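Local coordinates for protein N-alpha-acetyltransferase 30 (Saccharomyces cerevisiae, PDB 6YGA) that catalyses, as the catalytic subunit of the NatC complex, acetyl transfer from acetyl-CoA to the N-terminal methionine of proteins, at residues L22-Y31 and M83-R91; H72-I81 and M107-E118. One frame throughout, in Å; residues are numbered along the deposited sequence.

How the contacts relate
Strand 76-86 is common to both contacts. Its first part, 76-81, pairs with strand 114-118 in contact 2. Its last part, 83-86, carries helix 22-26 in contact 1. The centres of the two contacts are about 24 Å apart and lie on opposite sides of the chain centre. Helix 95-109 connects them: it follows the loop that leaves contact 1 and ends within contact 2. In GNAT enzymes this loop and the start of that helix bind the acetyl-CoA pyrophosphate, and the two central parallel strands splay apart to admit the cofactor. No cofactor is bound in this apo complex. By family analogy, contact 1 holds the start of the probable cofactor loop, and contact 2 probably lies before the splay.

Contact 1: L22-Y31 and M83-R91; sequences LIDADLSEPY and MLAVESTYR
I23 and the selenomethionine M83 cross at about a right angle where helix 13-26 lies over strand 76-86. This is the first helix of the GNAT fold, packed across the strand that leads into the cofactor loop. I23 CD1 sits 3.7 Å from M83 CB, and I23 CG2 reaches M83 CG. Next to them A85 turns its small methyl to the helix, with CB 3.9 Å from I23 CA. The two backbones can therefore come close, and the CA atoms of I23 and A85 are 5.4 Å apart.

M83 is bent at chi2 and again at chi3 (78°), which carries its tail along Y31. M83 CG meets the ring edge in plane, 3.4 Å from Y31 CE2. M83 SE makes an oblique Met-aromatic contact, 4.8 Å from the centroid of the Y31 ring and 60° off its normal. L27 CD1 lies over the centre of one face of the same ring. Y36 of helix 33-40 touches I23, Y31 and M83 and so closes this apolar group.

Toward solvent the contact turns polar. L22 CD2 packs across E87, 3.8 Å from its OE1. D26 and R91 approach from opposite directions and form a long salt bridge. Their carboxylate and guanidinium planes are 56° apart. R91 is the first residue of an RxxGxA sequence, consistent with the acetyl-CoA motif of the family. It folds back on its own segment through a weak bond from NE to V86 O, while its NH2 stands 3.3 Å from D26 OD1, at the guanidinium edge.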
loop_
_atom_site.group_PDB
_atom_site.type_symbol
_atom_site.label_atom_id
_atom_site.label_comp_id
_atom_site.label_asym_id
_atom_site.label_seq_id
_atom_site.Cartn_x
_atom_site.Cartn_y
_atom_site.Cartn_z
ATOM N N LEU A 22 -19.859 8.114 22.118
ATOM C CA LEU A 22 -18.959 9.156 21.633
ATOM C C LEU A 22 -18.106 8.654 20.474
ATOM O O LEU A 22 -18.040 9.289 19.415
ATOM C CB LEU A 22 -18.065 9.645 22.770
ATOM C CG LEU A 22 -18.611 10.675 23.754
ATOM C CD1 LEU A 22 -17.559 10.999 24.805
ATOM C CD2 LEU A 22 -19.031 11.930 23.015
ATOM N N ILE A 23 -17.440 7.515 20.663
ATOM C CA ILE A 23 -16.500 7.021 19.663
ATOM C C ILE A 23 -17.229 6.613 18.387
ATOM O O ILE A 23 -16.730 6.831 17.278
ATOM C CB ILE A 23 -15.668 5.866 20.253
ATOM C CG1 ILE A 23 -14.765 6.383 21.378
ATOM C CG2 ILE A 23 -14.841 5.181 19.177
ATOM C CD1 ILE A 23 -14.023 5.301 22.129
ATOM N N ASP A 24 -18.427 6.033 18.518
ATOM C CA ASP A 24 -19.148 5.544 17.343
ATOM C C ASP A 24 -19.618 6.679 16.441
ATOM O O ASP A 24 -19.719 6.494 15.222
ATOM C CB ASP A 24 -20.343 4.689 17.768
ATOM C CG ASP A 24 -19.939 3.294 18.199
ATOM O OD1 ASP A 24 -18.831 2.852 17.828
ATOM O OD2 ASP A 24 -20.734 2.637 18.900
ATOM N N ALA A 25 -19.913 7.849 17.008
ATOM C CA ALA A 25 -20.382 8.965 16.193
ATOM C C ALA A 25 -19.327 9.408 15.185
ATOM O O ALA A 25 -19.657 9.773 14.050
ATOM C CB ALA A 25 -20.784 10.133 17.092
ATOM N N ASP A 26 -18.050 9.387 15.579
ATOM C CA ASP A 26 -16.985 9.858 14.698
ATOM C C ASP A 26 -16.613 8.835 13.633
ATOM O O ASP A 26 -16.204 9.219 12.531
ATOM C CB ASP A 26 -15.738 10.219 15.511
ATOM C CG ASP A 26 -15.890 11.519 16.277
ATOM O OD1 ASP A 26 -17.033 12.001 16.436
ATOM O OD2 ASP A 26 -14.856 12.064 16.717
ATOM N N LEU A 27 -16.752 7.547 13.930
ATOM C CA LEU A 27 -16.257 6.506 13.040
ATOM C C LEU A 27 -17.141 6.349 11.810
ATOM O O LEU A 27 -18.371 6.322 11.908
ATOM C CB LEU A 27 -16.181 5.172 13.777
ATOM C CG LEU A 27 -15.312 5.110 15.030
ATOM C CD1 LEU A 27 -15.239 3.683 15.543
ATOM C CD2 LEU A 27 -13.922 5.673 14.766
ATOM N N SER A 28 -16.499 6.234 10.645
ATOM C CA SER A 28 -17.206 5.774 9.457
ATOM C C SER A 28 -17.577 4.301 9.585
ATOM O O SER A 28 -18.670 3.888 9.182
ATOM C CB SER A 28 -16.347 6.015 8.216
ATOM O OG SER A 28 -16.189 7.399 7.956
ATOM N N GLU A 29 -16.679 3.494 10.146
ATOM C CA GLU A 29 -16.930 2.087 10.402
ATOM C C GLU A 29 -16.809 1.821 11.896
ATOM O O GLU A 29 -15.797 2.194 12.508
ATOM C CB GLU A 29 -15.953 1.198 9.612
ATOM C CG GLU A 29 -16.336 1.049 8.149
ATOM C CD GLU A 29 -15.146 1.084 7.222
ATOM O OE1 GLU A 29 -14.031 0.736 7.667
ATOM O OE2 GLU A 29 -15.327 1.471 6.048
ATOM N N PRO A 30 -17.806 1.194 12.519
ATOM C CA PRO A 30 -17.860 1.180 13.985
ATOM C C PRO A 30 -17.157 -0.008 14.616
ATOM O O PRO A 30 -16.576 -0.854 13.929
ATOM C CB PRO A 30 -19.366 1.141 14.259
ATOM C CG PRO A 30 -19.880 0.282 13.156
ATOM C CD PRO A 30 -19.006 0.573 11.933
ATOM N N TYR A 31 -17.212 -0.071 15.941
ATOM C CA TYR A 31 -16.615 -1.146 16.714
ATOM C C TYR A 31 -17.702 -1.934 17.435
ATOM O O TYR A 31 -18.725 -1.379 17.845
ATOM C CB TYR A 31 -15.611 -0.601 17.738
ATOM C CG TYR A 31 -14.473 0.184 17.127
ATOM C CD1 TYR A 31 -13.996 -0.119 15.859
ATOM C CD2 TYR A 31 -13.878 1.234 17.818
ATOM C CE1 TYR A 31 -12.960 0.595 15.296
ATOM C CE2 TYR A 31 -12.837 1.955 17.263
ATOM C CZ TYR A 31 -12.384 1.631 16.001
ATOM O OH TYR A 31 -11.352 2.340 15.435
HETATM N N MSE A 83 -8.397 4.935 20.356
HETATM C CA MSE A 83 -9.484 5.846 20.011
HETATM C C MSE A 83 -9.395 7.198 20.718
HETATM O O MSE A 83 -8.959 7.294 21.866
HETATM C CB MSE A 83 -10.838 5.204 20.325
HETATM C CG MSE A 83 -11.171 4.000 19.464
HETATM SE SE MSE A 83 -10.686 2.295 20.282
HETATM C CE MSE A 83 -12.181 2.127 21.529
ATOM N N LEU A 84 -9.824 8.242 20.012
ATOM C CA LEU A 84 -9.879 9.596 20.551
ATOM C C LEU A 84 -11.104 10.281 19.970
ATOM O O LEU A 84 -11.193 10.466 18.753
ATOM C CB LEU A 84 -8.612 10.387 20.216
ATOM C CG LEU A 84 -8.535 11.807 20.786
ATOM C CD1 LEU A 84 -8.546 11.779 22.311
ATOM C CD2 LEU A 84 -7.299 12.523 20.265
ATOM N N ALA A 85 -12.043 10.652 20.834
ATOM C CA ALA A 85 -13.276 11.296 20.407
ATOM C C ALA A 85 -13.584 12.462 21.334
ATOM O O ALA A 85 -13.377 12.373 22.547
ATOM C CB ALA A 85 -14.449 10.306 20.390
ATOM N N VAL A 86 -14.058 13.559 20.748
ATOM C CA VAL A 86 -14.501 14.737 21.486
ATOM C C VAL A 86 -15.840 15.163 20.906
ATOM O O VAL A 86 -15.996 15.221 19.681
ATOM C CB VAL A 86 -13.480 15.890 21.409
ATOM C CG1 VAL A 86 -14.097 17.192 21.907
ATOM C CG2 VAL A 86 -12.231 15.552 22.212
ATOM N N GLU A 87 -16.805 15.446 21.779
ATOM C CA GLU A 87 -18.146 15.801 21.334
ATOM C C GLU A 87 -18.114 17.064 20.480
ATOM O O GLU A 87 -17.310 17.973 20.700
ATOM C CB GLU A 87 -19.064 15.991 22.539
ATOM C CG GLU A 87 -20.541 15.911 22.212
ATOM C CD GLU A 87 -21.381 15.584 23.428
ATOM O OE1 GLU A 87 -20.827 15.020 24.395
ATOM O OE2 GLU A 87 -22.592 15.890 23.420
ATOM N N SER A 88 -19.013 17.114 19.492
ATOM C CA SER A 88 -18.966 18.174 18.488
ATOM C C SER A 88 -19.122 19.556 19.113
ATOM O O SER A 88 -18.486 20.520 18.672
ATOM C CB SER A 88 -20.050 17.936 17.436
ATOM O OG SER A 88 -19.958 18.874 16.378
ATOM N N THR A 89 -19.960 19.676 20.144
ATOM C CA THR A 89 -20.181 20.972 20.775
ATOM C C THR A 89 -18.969 21.452 21.564
ATOM O O THR A 89 -18.833 22.659 21.790
ATOM C CB THR A 89 -21.403 20.914 21.695
ATOM O OG1 THR A 89 -21.331 19.738 22.511
ATOM C CG2 THR A 89 -22.683 20.881 20.881
ATOM N N TYR A 90 -18.087 20.543 21.976
ATOM C CA TYR A 90 -16.953 20.880 22.826
ATOM C C TYR A 90 -15.636 20.959 22.063
ATOM O O TYR A 90 -14.577 21.060 22.689
ATOM C CB TYR A 90 -16.835 19.867 23.964
ATOM C CG TYR A 90 -17.862 20.064 25.056
ATOM C CD1 TYR A 90 -19.148 19.557 24.927
ATOM C CD2 TYR A 90 -17.544 20.763 26.211
ATOM C CE1 TYR A 90 -20.092 19.743 25.924
ATOM C CE2 TYR A 90 -18.478 20.952 27.213
ATOM C CZ TYR A 90 -19.749 20.440 27.066
ATOM O OH TYR A 90 -20.679 20.624 28.062
ATOM N N ARG A 91 -15.673 20.923 20.735
ATOM C CA ARG A 91 -14.443 21.000 19.962
ATOM C C ARG A 91 -13.906 22.427 19.947
ATOM O O ARG A 91 -14.653 23.402 20.065
ATOM C CB ARG A 91 -14.679 20.505 18.536
ATOM C CG ARG A 91 -15.267 19.107 18.470
ATOM C CD ARG A 91 -14.815 18.362 17.226
ATOM N NE ARG A 91 -15.282 16.978 17.224
ATOM C CZ ARG A 91 -16.276 16.524 16.467
ATOM N NH1 ARG A 91 -16.909 17.342 15.636
ATOM N NH2 ARG A 91 -16.633 15.249 16.534
#

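Contact 2: H72-I81 and M107-E118; sequences HRNVRLRGYI and MQREHCDEIMLE
G79 meets three side chains at the tightest place of this contact. M107 SE lies 3.7 Å from G79 CA, and C112 SG and I115 CD1 crowd the same side. G79 has no side chain, and these three groups lie close over its CA. Next along, I81 CG1 packs on I115 CG2 and on the M107 methyl. Backbone bonds bind the strands here, among them M116 N to G79 O at 2.8 Å.

Strands 76-86 and 114-120 are the parallel pair of a beta-alpha-beta unit, with helix 95-109 as the crossover. That helix ends in a Schellman motif at H111.

The opposite face, with R78, Y80, E114 and M116, is more polar and partly open to solvent. Two arginines share E114 there. R76 NE and NH2 both reach E114 OE1, from the same face of the carboxylate. R78 NE and NH2 both grip E114 OE2, with NH2 at 2.7 Å. The bend of R78 at chi3 (-69°) brings its guanidinium side-on to that oxygen, and H72 ND1 covers one face of the group. Toward the strand ends Y80 OH donates to the syn lone pair of E118 OE1 at 2.7 Å. Beside it, water 1 accepts from E118 N; I81 O and E118 OE1 compete for its protons.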
loop_
_atom_site.group_PDB
_atom_site.type_symbol
_atom_site.label_atom_id
_atom_site.label_comp_id
_atom_site.label_asym_id
_atom_site.label_seq_id
_atom_site.Cartn_x
_atom_site.Cartn_y
_atom_site.Cartn_z
ATOM N N HIS A 72 6.646 -4.749 22.596
ATOM C CA HIS A 72 6.939 -4.801 21.171
ATOM C C HIS A 72 8.341 -5.363 20.995
ATOM O O HIS A 72 9.258 -5.000 21.739
ATOM C CB HIS A 72 6.832 -3.423 20.513
ATOM C CG HIS A 72 6.810 -3.467 19.013
ATOM N ND1 HIS A 72 7.831 -2.965 18.235
ATOM C CD2 HIS A 72 5.888 -3.958 18.152
ATOM C CE1 HIS A 72 7.537 -3.143 16.958
ATOM N NE2 HIS A 72 6.364 -3.745 16.881
ATOM N N ARG A 73 8.497 -6.237 20.004
ATOM C CA ARG A 73 9.651 -7.139 19.907
ATOM C C ARG A 73 9.642 -7.920 21.218
ATOM O O ARG A 73 8.612 -8.526 21.555
ATOM C CB ARG A 73 10.939 -6.379 19.602
ATOM C CG ARG A 73 10.869 -5.488 18.379
ATOM C CD ARG A 73 10.133 -6.176 17.246
ATOM N NE ARG A 73 10.637 -5.779 15.936
ATOM C CZ ARG A 73 9.982 -5.981 14.798
ATOM N NH1 ARG A 73 8.790 -6.563 14.816
ATOM N NH2 ARG A 73 10.510 -5.594 13.644
ATOM N N ASN A 74 10.726 -7.928 21.984
ATOM C CA ASN A 74 10.719 -8.523 23.307
ATOM C C ASN A 74 11.180 -7.559 24.388
ATOM O O ASN A 74 10.945 -7.824 25.571
ATOM C CB ASN A 74 11.615 -9.775 23.344
ATOM C CG ASN A 74 11.307 -10.764 22.227
ATOM O OD1 ASN A 74 10.262 -11.414 22.223
ATOM N ND2 ASN A 74 12.241 -10.905 21.292
ATOM N N VAL A 75 11.800 -6.441 24.014
ATOM C CA VAL A 75 12.580 -5.628 24.941
ATOM C C VAL A 75 11.978 -4.258 25.201
ATOM O O VAL A 75 12.465 -3.552 26.099
ATOM C CB VAL A 75 14.033 -5.466 24.450
ATOM C CG1 VAL A 75 14.747 -6.806 24.455
ATOM C CG2 VAL A 75 14.054 -4.857 23.053
ATOM N N ARG A 76 10.949 -3.854 24.462
ATOM C CA ARG A 76 10.387 -2.519 24.596
ATOM C C ARG A 76 8.880 -2.579 24.794
ATOM O O ARG A 76 8.192 -3.406 24.186
ATOM C CB ARG A 76 10.725 -1.650 23.374
ATOM C CG ARG A 76 12.202 -1.285 23.300
ATOM C CD ARG A 76 12.566 -0.534 22.025
ATOM N NE ARG A 76 11.958 0.793 21.949
ATOM C CZ ARG A 76 12.429 1.874 22.566
ATOM N NH1 ARG A 76 13.514 1.793 23.324
ATOM N NH2 ARG A 76 11.810 3.039 22.431
ATOM N N LEU A 77 8.378 -1.700 25.661
ATOM C CA LEU A 77 6.947 -1.550 25.893
ATOM C C LEU A 77 6.405 -0.462 24.977
ATOM O O LEU A 77 6.886 0.677 25.008
ATOM C CB LEU A 77 6.659 -1.201 27.351
ATOM C CG LEU A 77 6.684 -2.364 28.338
ATOM C CD1 LEU A 77 6.329 -1.893 29.740
ATOM C CD2 LEU A 77 5.729 -3.450 27.874
ATOM N N ARG A 78 5.400 -0.813 24.175
ATOM C CA ARG A 78 4.788 0.098 23.215
ATOM C C ARG A 78 3.386 0.466 23.689
ATOM O O ARG A 78 2.493 -0.388 23.735
ATOM C CB ARG A 78 4.741 -0.529 21.823
ATOM C CG ARG A 78 3.826 0.203 20.853
ATOM C CD ARG A 78 4.070 -0.229 19.420
ATOM N NE ARG A 78 5.372 0.221 18.937
ATOM C CZ ARG A 78 5.856 -0.055 17.731
ATOM N NH1 ARG A 78 5.147 -0.784 16.881
ATOM N NH2 ARG A 78 7.049 0.399 17.374
ATOM N N GLY A 79 3.202 1.733 24.050
ATOM C CA GLY A 79 1.868 2.248 24.255
ATOM C C GLY A 79 1.174 2.508 22.931
ATOM O O GLY A 79 1.807 2.795 21.915
ATOM N N TYR A 80 -0.152 2.398 22.946
ATOM C CA TYR A 80 -0.943 2.514 21.728
ATOM C C TYR A 80 -2.211 3.302 22.010
ATOM O O TYR A 80 -2.924 3.008 22.973
ATOM C CB TYR A 80 -1.290 1.128 21.168
ATOM C CG TYR A 80 -2.153 1.164 19.929
ATOM C CD1 TYR A 80 -1.631 1.574 18.710
ATOM C CD2 TYR A 80 -3.487 0.779 19.979
ATOM C CE1 TYR A 80 -2.415 1.608 17.576
ATOM C CE2 TYR A 80 -4.279 0.807 18.849
ATOM C CZ TYR A 80 -3.739 1.223 17.652
ATOM O OH TYR A 80 -4.526 1.255 16.524
ATOM N N ILE A 81 -2.485 4.301 21.176
ATOM C CA ILE A 81 -3.690 5.116 21.283
ATOM C C ILE A 81 -4.698 4.570 20.280
ATOM O O ILE A 81 -4.543 4.754 19.067
ATOM C CB ILE A 81 -3.392 6.601 21.033
ATOM C CG1 ILE A 81 -2.413 7.129 22.087
ATOM C CG2 ILE A 81 -4.675 7.419 21.029
ATOM C CD1 ILE A 81 -2.049 8.592 21.915
HETATM N N MSE A 107 0.969 6.374 30.541
HETATM C CA MSE A 107 1.732 5.308 29.904
HETATM C C MSE A 107 3.234 5.480 30.143
HETATM O O MSE A 107 3.953 4.494 30.291
HETATM C CB MSE A 107 1.412 5.248 28.403
HETATM C CG MSE A 107 -0.025 4.809 28.114
HETATM SE SE MSE A 107 -0.412 4.436 26.235
HETATM C CE MSE A 107 -0.761 6.248 25.606
ATOM N N GLN A 108 3.704 6.729 30.207
ATOM C CA GLN A 108 5.101 6.961 30.565
ATOM C C GLN A 108 5.378 6.527 31.998
ATOM O O GLN A 108 6.409 5.901 32.276
ATOM C CB GLN A 108 5.467 8.432 30.374
ATOM C CG GLN A 108 6.896 8.753 30.773
ATOM C CD GLN A 108 7.321 10.141 30.351
ATOM O OE1 GLN A 108 6.632 11.124 30.623
ATOM N NE2 GLN A 108 8.457 10.228 29.670
ATOM N N ARG A 109 4.470 6.850 32.922
ATOM C CA ARG A 109 4.621 6.394 34.298
ATOM C C ARG A 109 4.492 4.883 34.403
ATOM O O ARG A 109 4.986 4.295 35.371
ATOM C CB ARG A 109 3.600 7.088 35.207
ATOM C CG ARG A 109 3.955 8.537 35.531
ATOM C CD ARG A 109 2.972 9.191 36.504
ATOM N NE ARG A 109 1.743 9.630 35.847
ATOM C CZ ARG A 109 0.546 9.086 36.048
ATOM N NH1 ARG A 109 0.406 8.080 36.900
ATOM N NH2 ARG A 109 -0.511 9.555 35.401
ATOM N N GLU A 110 3.852 4.240 33.428
ATOM C CA GLU A 110 3.839 2.790 33.336
ATOM C C GLU A 110 5.033 2.244 32.561
ATOM O O GLU A 110 5.029 1.063 32.198
ATOM C CB GLU A 110 2.529 2.308 32.706
ATOM C CG GLU A 110 1.304 2.573 33.576
ATOM C CD GLU A 110 1.417 1.950 34.961
ATOM O OE1 GLU A 110 1.944 0.824 35.065
ATOM O OE2 GLU A 110 0.981 2.587 35.946
ATOM N N HIS A 111 6.038 3.077 32.293
ATOM C CA HIS A 111 7.317 2.648 31.742
ATOM C C HIS A 111 7.220 2.246 30.271
ATOM O O HIS A 111 8.010 1.425 29.794
ATOM C CB HIS A 111 7.916 1.508 32.572
ATOM C CG HIS A 111 7.996 1.806 34.038
ATOM N ND1 HIS A 111 7.096 1.306 34.957
ATOM C CD2 HIS A 111 8.880 2.548 34.745
ATOM C CE1 HIS A 111 7.425 1.728 36.165
ATOM N NE2 HIS A 111 8.503 2.483 36.064
ATOM N N CYS A 112 6.242 2.792 29.548
ATOM C CA CYS A 112 6.217 2.629 28.100
ATOM C C CYS A 112 7.460 3.267 27.496
ATOM O O CYS A 112 7.884 4.350 27.906
ATOM C CB CYS A 112 4.956 3.258 27.502
ATOM S SG CYS A 112 3.482 2.208 27.562
ATOM N N ASP A 113 8.068 2.568 26.543
ATOM C CA ASP A 113 9.227 3.098 25.843
ATOM C C ASP A 113 8.846 3.970 24.659
ATOM O O ASP A 113 9.670 4.770 24.205
ATOM C CB ASP A 113 10.122 1.952 25.365
ATOM C CG ASP A 113 10.693 1.142 26.512
ATOM O OD1 ASP A 113 11.365 1.736 27.381
ATOM O OD2 ASP A 113 10.464 -0.084 26.553
ATOM N N GLU A 114 7.618 3.842 24.161
ATOM C CA GLU A 114 7.181 4.585 22.990
ATOM C C GLU A 114 5.662 4.544 22.921
ATOM O O GLU A 114 5.018 3.659 23.491
ATOM C CB GLU A 114 7.795 4.016 21.707
ATOM C CG GLU A 114 7.377 2.585 21.423
ATOM C CD GLU A 114 8.357 1.853 20.529
ATOM O OE1 GLU A 114 9.539 2.250 20.495
ATOM O OE2 GLU A 114 7.944 0.880 19.864
ATOM N N ILE A 115 5.099 5.520 22.216
ATOM C CA ILE A 115 3.666 5.607 21.974
ATOM C C ILE A 115 3.442 5.538 20.471
ATOM O O ILE A 115 4.118 6.238 19.708
ATOM C CB ILE A 115 3.072 6.902 22.556
ATOM C CG1 ILE A 115 3.532 7.090 24.000
ATOM C CG2 ILE A 115 1.553 6.864 22.497
ATOM C CD1 ILE A 115 3.012 6.027 24.941
HETATM N N MSE A 116 2.499 4.703 20.049
HETATM C CA MSE A 116 2.221 4.543 18.625
HETATM C C MSE A 116 0.741 4.749 18.316
HETATM O O MSE A 116 -0.127 4.338 19.085
HETATM C CB MSE A 116 2.674 3.159 18.150
HETATM C CG MSE A 116 2.675 2.969 16.640
HETATM SE SE MSE A 116 0.951 2.416 15.912
HETATM C CE MSE A 116 1.060 0.510 16.300
ATOM N N LEU A 117 0.464 5.392 17.183
ATOM C CA LEU A 117 -0.900 5.574 16.712
ATOM C C LEU A 117 -0.888 5.623 15.193
ATOM O O LEU A 117 0.151 5.844 14.565
ATOM C CB LEU A 117 -1.539 6.846 17.291
ATOM C CG LEU A 117 -0.970 8.191 16.819
ATOM C CD1 LEU A 117 -1.819 8.795 15.707
ATOM C CD2 LEU A 117 -0.826 9.169 17.976
ATOM N N GLU A 118 -2.060 5.404 14.608
ATOM C CA GLU A 118 -2.275 5.576 13.181
ATOM C C GLU A 118 -3.287 6.689 12.971
ATOM O O GLU A 118 -4.217 6.853 13.769
ATOM C CB GLU A 118 -2.774 4.285 12.522
ATOM C CG GLU A 118 -1.857 3.091 12.711
ATOM C CD GLU A 118 -2.380 2.104 13.733
ATOM O OE1 GLU A 118 -3.451 2.364 14.322
ATOM O OE2 GLU A 118 -1.721 1.065 13.943
HETATM O O HOH W 1 -4.578 4.524 16.163
#